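Local coordinates for cysteine protease-like VirA (Shigella flexneri, PDB 3EB8), which acts as a secreted virulence effector required for epithelial cell entry and bacterial spread, and is assigned as an alpha-tubulin protease, although that activity is disputed, at residues A[170-175]-A[202-207]; A[226-231]-A[279-284]. One frame throughout, in Å; residues are numbered along the deposited sequence.

Contact 1 joins helix 167-176 to helix 194-204 at the surface. Contact 2 packs helix 226-234 against strand 274-283 in the interior. Their centres are about 17 Å apart, on the same side of the centre of the chain. Along the chain they come in series, contact 1 closing before contact 2 opens. The two touch by apolar packing, Leu173 CD2 lying 4.1 Å from Ile229 CD1. Helix 226-234 thus lies against helix 167-176 through this packing and against the mixed sheet through contact 2; helix 194-204 joins by the polar bond of contact 1. Segments 202-207 and 226-231 both belong to the tubulin-binding region, so each contact ties part of that region to residues outside it.

Contact 1. Residues A[170-175]-A[202-207]; sequences IADLIN and NSNFPQ
Asn204 reaches Asp172 with its side-chain amide, and one polar bond carries the contact. Their CA atoms are 9.0 Å apart, a gap that the two side chains bridge together. From Asn204 CB, which points toward helix 167-176, CG lies anti to the carbonyl carbon (chi1 -78°), and from there the amide extends to Asp172. Asn204 CG is 3.9 Å from Asp172 OD2. The amide then splits: OD1 stays 4.1 Å from Asp172 OD2, while ND2 closes to 2.9 Å from that same oxygen and donates to it. The N-H...O angle is 155°, a fairly straight bond. Asp172 OD2 lies close to the amide plane of Asn204. The donor meets this oxygen on its anti side, somewhat out of the carboxylate plane, and the two flat groups are turned 43° apart. This is a polar surface link between helix 167-176 and the end region of helix 194-204, and Asn204 belongs to the tubulin-binding region. ND2 also donates to Ile200 O, four residues earlier, which gives the amide a second anchor. Lys168 forms a salt bridge to the same Asp172 OD2, and its positive charge would be expected to favour the ionised carboxylate.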
loop_
_atom_site.group_PDB
_atom_site.type_symbol
_atom_site.label_atom_id
_atom_site.label_comp_id
_atom_site.label_asym_id
_atom_site.label_seq_id
_atom_site.Cartn_x
_atom_site.Cartn_y
_atom_site.Cartn_z
ATOM N N ILE A 170 8.130 -16.431 3.578
ATOM C CA ILE A 170 8.836 -15.414 2.822
ATOM C C ILE A 170 10.333 -15.476 3.138
ATOM O O ILE A 170 11.168 -15.431 2.227
ATOM C CB ILE A 170 8.319 -14.001 3.100
ATOM C CG1 ILE A 170 6.811 -13.891 2.797
ATOM C CG2 ILE A 170 9.160 -12.980 2.331
ATOM C CD1 ILE A 170 6.460 -13.893 1.341
ATOM N N ALA A 171 10.675 -15.583 4.420
ATOM C CA ALA A 171 12.080 -15.664 4.813
ATOM C C ALA A 171 12.753 -16.902 4.213
ATOM O O ALA A 171 13.891 -16.834 3.765
ATOM C CB ALA A 171 12.223 -15.657 6.334
ATOM N N ASP A 172 12.052 -18.031 4.199
ATOM C CA ASP A 172 12.620 -19.236 3.599
ATOM C C ASP A 172 12.822 -19.065 2.085
ATOM O O ASP A 172 13.823 -19.510 1.531
ATOM C CB ASP A 172 11.750 -20.467 3.877
ATOM C CG ASP A 172 11.781 -20.905 5.326
ATOM O OD1 ASP A 172 12.649 -20.416 6.081
ATOM O OD2 ASP A 172 10.936 -21.753 5.707
ATOM N N LEU A 173 11.859 -18.430 1.423
ATOM C CA LEU A 173 11.953 -18.158 -0.009
ATOM C C LEU A 173 13.118 -17.221 -0.316
ATOM O O LEU A 173 13.949 -17.506 -1.164
ATOM C CB LEU A 173 10.650 -17.532 -0.518
ATOM C CG LEU A 173 10.636 -17.002 -1.960
ATOM C CD1 LEU A 173 10.788 -18.132 -2.951
ATOM C CD2 LEU A 173 9.351 -16.236 -2.252
ATOM N N ILE A 174 13.173 -16.105 0.394
ATOM C CA ILE A 174 14.156 -15.078 0.115
ATOM C C ILE A 174 15.555 -15.633 0.382
ATOM O O ILE A 174 16.529 -15.303 -0.305
ATOM C CB ILE A 174 13.835 -13.777 0.922
ATOM C CG1 ILE A 174 13.774 -12.581 -0.018
ATOM C CG2 ILE A 174 14.795 -13.550 2.114
ATOM C CD1 ILE A 174 12.711 -12.729 -1.076
ATOM N N ASN A 175 15.635 -16.521 1.361
ATOM C CA ASN A 175 16.893 -17.163 1.716
ATOM C C ASN A 175 17.428 -18.105 0.631
ATOM O O ASN A 175 18.635 -18.123 0.349
ATOM C CB ASN A 175 16.746 -17.921 3.041
ATOM C CG ASN A 175 17.847 -18.940 3.251
ATOM O OD1 ASN A 175 17.604 -20.151 3.214
ATOM N ND2 ASN A 175 19.075 -18.457 3.441
ATOM N N ASN A 202 6.053 -26.881 1.722
ATOM C CA ASN A 202 5.624 -27.971 2.591
ATOM C C ASN A 202 6.095 -27.829 4.037
ATOM O O ASN A 202 5.385 -28.236 4.956
ATOM C CB ASN A 202 5.995 -29.329 1.998
ATOM C CG ASN A 202 4.913 -29.868 1.081
ATOM O OD1 ASN A 202 3.738 -29.915 1.456
ATOM N ND2 ASN A 202 5.296 -30.267 -0.125
ATOM N N SER A 203 7.270 -27.231 4.236
ATOM C CA SER A 203 7.745 -26.925 5.588
ATOM C C SER A 203 6.801 -25.959 6.304
ATOM O O SER A 203 6.632 -26.036 7.514
ATOM C CB SER A 203 9.157 -26.318 5.558
ATOM O OG SER A 203 10.168 -27.307 5.425
ATOM N N ASN A 204 6.195 -25.048 5.548
ATOM C CA ASN A 204 5.406 -23.958 6.135
ATOM C C ASN A 204 3.905 -24.146 6.064
ATOM O O ASN A 204 3.154 -23.296 6.537
ATOM C CB ASN A 204 5.765 -22.607 5.498
ATOM C CG ASN A 204 7.056 -22.041 6.035
ATOM O OD1 ASN A 204 7.112 -21.571 7.174
ATOM N ND2 ASN A 204 8.112 -22.100 5.226
ATOM N N PHE A 205 3.480 -25.247 5.460
ATOM C CA PHE A 205 2.063 -25.583 5.376
ATOM C C PHE A 205 1.828 -27.053 5.747
ATOM O O PHE A 205 1.705 -27.912 4.874
ATOM C CB PHE A 205 1.521 -25.293 3.973
ATOM C CG PHE A 205 1.290 -23.829 3.695
ATOM C CD1 PHE A 205 1.873 -23.217 2.592
ATOM C CD2 PHE A 205 0.486 -23.068 4.520
ATOM C CE1 PHE A 205 1.657 -21.867 2.320
ATOM C CE2 PHE A 205 0.270 -21.718 4.257
ATOM C CZ PHE A 205 0.859 -21.120 3.156
ATOM N N PRO A 206 1.767 -27.343 7.054
ATOM C CA PRO A 206 1.542 -28.700 7.568
ATOM C C PRO A 206 0.095 -29.158 7.377
ATOM O O PRO A 206 -0.150 -30.313 7.017
ATOM C CB PRO A 206 1.840 -28.571 9.070
ATOM C CG PRO A 206 2.400 -27.187 9.270
ATOM C CD PRO A 206 1.889 -26.358 8.139
ATOM N N GLN A 207 -0.845 -28.248 7.616
ATOM C CA GLN A 207 -2.279 -28.540 7.528
ATOM C C GLN A 207 -2.691 -29.189 6.197
ATOM O O GLN A 207 -2.188 -28.832 5.132
ATOM C CB GLN A 207 -3.092 -27.265 7.763
ATOM C CG GLN A 207 -2.439 -26.236 8.699
ATOM C CD GLN A 207 -1.467 -25.290 7.989
ATOM O OE1 GLN A 207 -1.149 -24.210 8.496
ATOM N NE2 GLN A 207 -0.998 -25.693 6.813
#

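Contact 2. Residues A[226-231]-A[279-284]; sequences PAFISA and IKINAV
Helix segment 226-231 comes nearest to strand segment 279-284 where the CA atoms of Ala231 and Ile281 are 7.7 Å apart. Ile281 points toward the helix and supplies the strand's part of the contact, with Phe228 and Ala231 facing it. The Phe228 side chain extends with CG anti to the backbone N (chi1 177°). Its CB does not point at the strand, but the far part of the ring comes nearer. There Phe228 CE1 packs against Ile281 CG2 at 4.0 Å. The same ring carbon is 4.1 Å from Ile281 CD1, so it meets both branches of the isoleucine. The two side chains cross at about a right angle. In Ile281, CG2 is anti to the backbone N and CG1 is anti to the carbonyl carbon (chi1 -60°). With the torsions set this way, CG2 and the CD1 end of the longer branch both come up to Phe228 CE1. Ile281 CD1 also approaches the helix backbone, 4.5 Å from Ala231 C, while Ala231 CB is 4.7 Å from Ile281 CG2.

This is the apolar packing of a helix on one face of the mixed sheet, in which strand 274-283 pairs with 157-160 and 300-312. Both neighbouring strands add to the buried cluster. Phe160 touches Phe228 and Ile281 alike, and Tyr300 meets the Phe228 ring edge-to-face.

Within the helix, Ser230 OG turns back to donate to Pro226 O at 2.8 Å. The backbone N of Ser230 donates to the same oxygen at 2.9 Å. The two donors reach it from opposite faces of the carbonyl plane, so Pro226 O is gripped twice in the first helical turn. Just before that turn, Asp225 OD1 accepts a bond from the backbone N of Ala227.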
loop_
_atom_site.group_PDB
_atom_site.type_symbol
_atom_site.label_atom_id
_atom_site.label_comp_id
_atom_site.label_asym_id
_atom_site.label_seq_id
_atom_site.Cartn_x
_atom_site.Cartn_y
_atom_site.Cartn_z
ATOM N N PRO A 226 9.253 -15.858 -12.171
ATOM C CA PRO A 226 10.205 -14.770 -11.947
ATOM C C PRO A 226 9.498 -13.423 -11.898
ATOM O O PRO A 226 9.954 -12.512 -11.229
ATOM C CB PRO A 226 11.130 -14.845 -13.158
ATOM C CG PRO A 226 10.926 -16.209 -13.724
ATOM C CD PRO A 226 9.491 -16.541 -13.450
ATOM N N ALA A 227 8.378 -13.295 -12.583
ATOM C CA ALA A 227 7.674 -12.034 -12.540
ATOM C C ALA A 227 7.106 -11.830 -11.141
ATOM O O ALA A 227 7.081 -10.720 -10.632
ATOM C CB ALA A 227 6.573 -11.981 -13.591
ATOM N N PHE A 228 6.667 -12.919 -10.518
ATOM C CA PHE A 228 6.184 -12.844 -9.155
ATOM C C PHE A 228 7.318 -12.502 -8.170
ATOM O O PHE A 228 7.159 -11.650 -7.298
ATOM C CB PHE A 228 5.476 -14.129 -8.715
ATOM C CG PHE A 228 5.051 -14.086 -7.282
ATOM C CD1 PHE A 228 3.901 -13.401 -6.911
ATOM C CD2 PHE A 228 5.850 -14.648 -6.291
ATOM C CE1 PHE A 228 3.532 -13.307 -5.568
ATOM C CE2 PHE A 228 5.484 -14.568 -4.952
ATOM C CZ PHE A 228 4.326 -13.895 -4.581
ATOM N N ILE A 229 8.456 -13.172 -8.309
ATOM C CA ILE A 229 9.593 -12.865 -7.448
ATOM C C ILE A 229 9.948 -11.388 -7.589
ATOM O O ILE A 229 10.213 -10.694 -6.609
ATOM C CB ILE A 229 10.822 -13.723 -7.809
ATOM C CG1 ILE A 229 10.488 -15.212 -7.653
ATOM C CG2 ILE A 229 12.024 -13.313 -6.964
ATOM C CD1 ILE A 229 9.866 -15.570 -6.293
ATOM N N SER A 230 9.909 -10.922 -8.830
ATOM C CA SER A 230 10.220 -9.547 -9.159
ATOM C C SER A 230 9.222 -8.614 -8.498
ATOM O O SER A 230 9.610 -7.582 -7.953
ATOM C CB SER A 230 10.220 -9.355 -10.684
ATOM O OG SER A 230 11.307 -10.036 -11.296
ATOM N N ALA A 231 7.943 -8.989 -8.536
ATOM C CA ALA A 231 6.877 -8.174 -7.946
ATOM C C ALA A 231 6.998 -8.086 -6.420
ATOM O O ALA A 231 6.918 -7.000 -5.832
ATOM C CB ALA A 231 5.527 -8.724 -8.323
ATOM N N ILE A 279 2.034 -5.265 1.851
ATOM C CA ILE A 279 2.172 -5.580 0.444
ATOM C C ILE A 279 1.053 -6.492 -0.041
ATOM O O ILE A 279 0.905 -7.609 0.427
ATOM C CB ILE A 279 3.546 -6.233 0.186
ATOM C CG1 ILE A 279 4.645 -5.198 0.450
ATOM C CG2 ILE A 279 3.625 -6.786 -1.243
ATOM C CD1 ILE A 279 6.016 -5.803 0.698
ATOM N N LYS A 280 0.252 -5.993 -0.965
ATOM C CA LYS A 280 -0.793 -6.806 -1.576
ATOM C C LYS A 280 -0.465 -7.045 -3.045
ATOM O O LYS A 280 -0.184 -6.101 -3.779
ATOM C CB LYS A 280 -2.165 -6.153 -1.426
ATOM C CG LYS A 280 -2.657 -6.116 0.016
ATOM C CD LYS A 280 -4.129 -6.516 0.116
ATOM C CE LYS A 280 -4.485 -6.968 1.536
ATOM N NZ LYS A 280 -5.826 -7.620 1.656
ATOM N N ILE A 281 -0.473 -8.314 -3.454
ATOM C CA ILE A 281 -0.141 -8.700 -4.815
ATOM C C ILE A 281 -1.279 -9.519 -5.366
ATOM O O ILE A 281 -1.771 -10.428 -4.688
ATOM C CB ILE A 281 1.176 -9.541 -4.885
ATOM C CG1 ILE A 281 2.352 -8.747 -4.330
ATOM C CG2 ILE A 281 1.477 -9.948 -6.316
ATOM C CD1 ILE A 281 3.561 -9.555 -3.988
ATOM N N ASN A 282 -1.689 -9.188 -6.595
ATOM C CA ASN A 282 -2.713 -9.912 -7.323
ATOM C C ASN A 282 -2.264 -10.204 -8.753
ATOM O O ASN A 282 -1.502 -9.442 -9.337
ATOM C CB ASN A 282 -4.016 -9.119 -7.334
ATOM C CG ASN A 282 -4.624 -9.002 -5.948
ATOM O OD1 ASN A 282 -5.163 -9.969 -5.420
ATOM N ND2 ASN A 282 -4.528 -7.819 -5.346
ATOM N N ALA A 283 -2.724 -11.318 -9.308
ATOM C CA ALA A 283 -2.407 -11.656 -10.676
ATOM C C ALA A 283 -3.347 -10.841 -11.542
ATOM O O ALA A 283 -4.415 -10.486 -11.086
ATOM C CB ALA A 283 -2.612 -13.139 -10.899
ATOM N N VAL A 284 -2.953 -10.508 -12.766
ATOM C CA VAL A 284 -3.844 -9.755 -13.642
ATOM C C VAL A 284 -4.802 -10.712 -14.354
ATOM O O VAL A 284 -6.028 -10.477 -14.421
ATOM C CB VAL A 284 -3.071 -8.927 -14.686
ATOM C CG1 VAL A 284 -4.019 -8.413 -15.805
ATOM C CG2 VAL A 284 -2.349 -7.769 -14.013
#